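Local structure of putative thioesterase (Syntrophus aciditrophicus SB, 3HDU) at residues E109-G114 and D144-V149. The protein probably hydrolyses thioesters, as a hotdog-fold member of the PaaI-like thioesterase family. Residues are numbered along the deposited sequence; the frame is centred on the assembly and turned at random. Where two conformers were deposited one is given.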
loop_
_atom_site.group_PDB
_atom_site.type_symbol
_atom_site.label_atom_id
_atom_site.label_comp_id
_atom_site.label_asym_id
_atom_site.label_seq_id
_atom_site.Cartn_x
_atom_site.Cartn_y
_atom_site.Cartn_z
ATOM N N GLU A 109 7.795 1.670 -8.569
ATOM C CA GLU A 109 6.999 2.708 -9.226
ATOM C C GLU A 109 7.878 3.326 -10.330
ATOM O O GLU A 109 8.988 3.788 -10.053
ATOM C CB GLU A 109 6.561 3.766 -8.204
ATOM C CG GLU A 109 6.030 3.204 -6.863
ATOM C CD GLU A 109 4.893 2.201 -7.017
ATOM O OE1 GLU A 109 4.032 2.399 -7.897
ATOM O OE2 GLU A 109 4.854 1.222 -6.239
ATOM N N TYR A 110 7.377 3.331 -11.567
ATOM C CA TYR A 110 8.101 3.830 -12.744
ATOM C C TYR A 110 7.607 5.216 -13.167
ATOM O O TYR A 110 6.414 5.391 -13.439
ATOM C CB TYR A 110 7.891 2.868 -13.920
ATOM C CG TYR A 110 8.332 1.425 -13.700
ATOM C CD1 TYR A 110 7.583 0.547 -12.895
ATOM C CD2 TYR A 110 9.466 0.909 -14.350
ATOM C CE1 TYR A 110 7.974 -0.789 -12.711
ATOM C CE2 TYR A 110 9.857 -0.425 -14.183
ATOM C CZ TYR A 110 9.108 -1.269 -13.358
ATOM O OH TYR A 110 9.473 -2.581 -13.172
ATOM N N LEU A 111 8.524 6.184 -13.233
ATOM C CA LEU A 111 8.219 7.568 -13.659
ATOM C C LEU A 111 8.219 7.736 -15.174
ATOM O O LEU A 111 7.504 8.592 -15.704
ATOM C CB LEU A 111 9.205 8.564 -13.045
ATOM C CG LEU A 111 9.073 8.781 -11.542
ATOM C CD1 LEU A 111 10.207 9.666 -11.041
ATOM C CD2 LEU A 111 7.716 9.406 -11.208
ATOM N N ARG A 112 9.072 6.974 -15.854
ATOM C CA ARG A 112 9.151 6.970 -17.316
ATOM C C ARG A 112 9.827 5.655 -17.747
ATOM O O ARG A 112 10.448 4.992 -16.902
ATOM C CB ARG A 112 9.929 8.205 -17.815
ATOM C CG ARG A 112 11.463 8.103 -17.781
ATOM C CD ARG A 112 12.119 9.462 -17.961
ATOM N NE ARG A 112 12.079 10.270 -16.738
ATOM C CZ ARG A 112 12.535 11.525 -16.620
ATOM N NH1 ARG A 112 13.065 12.183 -17.663
ATOM N NH2 ARG A 112 12.448 12.145 -15.438
ATOM N N PRO A 113 9.723 5.274 -19.044
ATOM C CA PRO A 113 10.390 4.039 -19.500
ATOM C C PRO A 113 11.896 4.306 -19.654
ATOM O O PRO A 113 12.281 5.330 -20.253
ATOM C CB PRO A 113 9.703 3.725 -20.834
ATOM C CG PRO A 113 9.154 5.030 -21.308
ATOM C CD PRO A 113 9.026 5.965 -20.149
ATOM N N GLY A 114 12.713 3.403 -19.100
ATOM C CA GLY A 114 14.179 3.538 -19.053
ATOM C C GLY A 114 14.860 3.955 -20.335
ATOM O O GLY A 114 15.528 4.993 -20.369
ATOM N N ASP A 144 21.308 11.299 -15.302
ATOM C CA ASP A 144 20.970 11.574 -13.891
ATOM C C ASP A 144 19.471 11.932 -13.686
ATOM O O ASP A 144 19.132 12.739 -12.821
ATOM C CB ASP A 144 21.918 12.669 -13.334
ATOM C CG ASP A 144 22.027 12.658 -11.807
ATOM O OD1 ASP A 144 22.285 11.583 -11.219
ATOM O OD2 ASP A 144 21.894 13.743 -11.199
ATOM N N GLU A 145 18.592 11.328 -14.493
ATOM C CA GLU A 145 17.135 11.544 -14.415
ATOM C C GLU A 145 16.499 10.371 -13.687
ATOM O O GLU A 145 16.775 9.238 -14.043
ATOM C CB GLU A 145 16.524 11.630 -15.808
ATOM C CG GLU A 145 16.985 12.820 -16.626
ATOM C CD GLU A 145 16.312 12.875 -17.986
ATOM O OE1 GLU A 145 16.361 11.867 -18.721
ATOM O OE2 GLU A 145 15.748 13.933 -18.328
ATOM N N LEU A 146 15.637 10.647 -12.704
ATOM C CA LEU A 146 14.950 9.603 -11.928
ATOM C C LEU A 146 13.910 8.896 -12.800
ATOM O O LEU A 146 12.931 9.515 -13.192
ATOM C CB LEU A 146 14.271 10.194 -10.679
ATOM C CG LEU A 146 13.615 9.208 -9.699
ATOM C CD1 LEU A 146 14.678 8.373 -8.993
ATOM C CD2 LEU A 146 12.766 9.950 -8.691
ATOM N N ILE A 147 14.136 7.617 -13.106
ATOM C CA ILE A 147 13.202 6.817 -13.940
ATOM C C ILE A 147 12.335 5.833 -13.139
ATOM O O ILE A 147 11.241 5.489 -13.589
ATOM C CB ILE A 147 13.907 6.140 -15.162
ATOM C CG1 ILE A 147 14.872 5.038 -14.744
ATOM C CG2 ILE A 147 14.622 7.209 -16.021
ATOM C CD1 ILE A 147 15.699 4.501 -15.902
ATOM N N ALA A 148 12.815 5.390 -11.972
ATOM C CA ALA A 148 12.040 4.498 -11.095
ATOM C C ALA A 148 12.491 4.561 -9.632
ATOM O O ALA A 148 13.641 4.895 -9.350
ATOM C CB ALA A 148 12.096 3.058 -11.604
ATOM N N VAL A 149 11.557 4.288 -8.718
ATOM C CA VAL A 149 11.831 4.230 -7.270
ATOM C C VAL A 149 11.299 2.894 -6.773
ATOM O O VAL A 149 10.291 2.394 -7.298
ATOM C CB VAL A 149 11.207 5.412 -6.465
ATOM C CG1 VAL A 149 11.695 6.744 -7.014
ATOM C CG2 VAL A 149 9.679 5.367 -6.468
#
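E109 and V149 form an antiparallel hydrogen-bonded pair: E109 N to V149 O and V149 N to E109 O are both 2.9 Å and both nearly straight. Y110 and A148 follow as the non-hydrogen-bonded pair, their CA atoms 4.3 Å apart. The regular pattern then fades as the chain leaves the sheet at L111. L111 N still reaches I147 O at 2.8 Å, but from 42° above the carbonyl plane, and R112 N adds a weak bond to the same oxygen. Beyond the backbone, L111 CD1 meets L146 CD2 at 3.5 Å, the two leucine side chains crossing obliquely. On the other side of the strand, CG2 of I147 lies against CG of R112 at 3.7 Å, while I147 CD1 approaches G114 CA. The R112 chain, turned about its CG-CD bond (chi3 78°), carries its guanidinium across E145. There NH1 forms a salt bridge with E145 OE2 at 3.3 Å, and E145 CB lies over one face; the two planes are 56° apart and only NH1 of the guanidinium takes part in the salt bridge, so this is not the coplanar, two-pronged pairing. With an alanine here, E145 OE2 would probably lose this cationic mate and I147 CG2 the CG and CD methylenes that pack on it. I147 and A148 form a classic beta bulge, both facing L139 on strand 132-141. Strand 146-156 runs between strands 132-141 and 101-110 in the hotdog sheet, with Y110 and A148 packed on I66 of the long helix 58-85. Y110 OH bonds to G63 O of that helix, whereas in one of its two conformers the E109 carboxylate hydrogen-bonds S105 and H107 of a neighbouring subunit, whose strand continues the sheet.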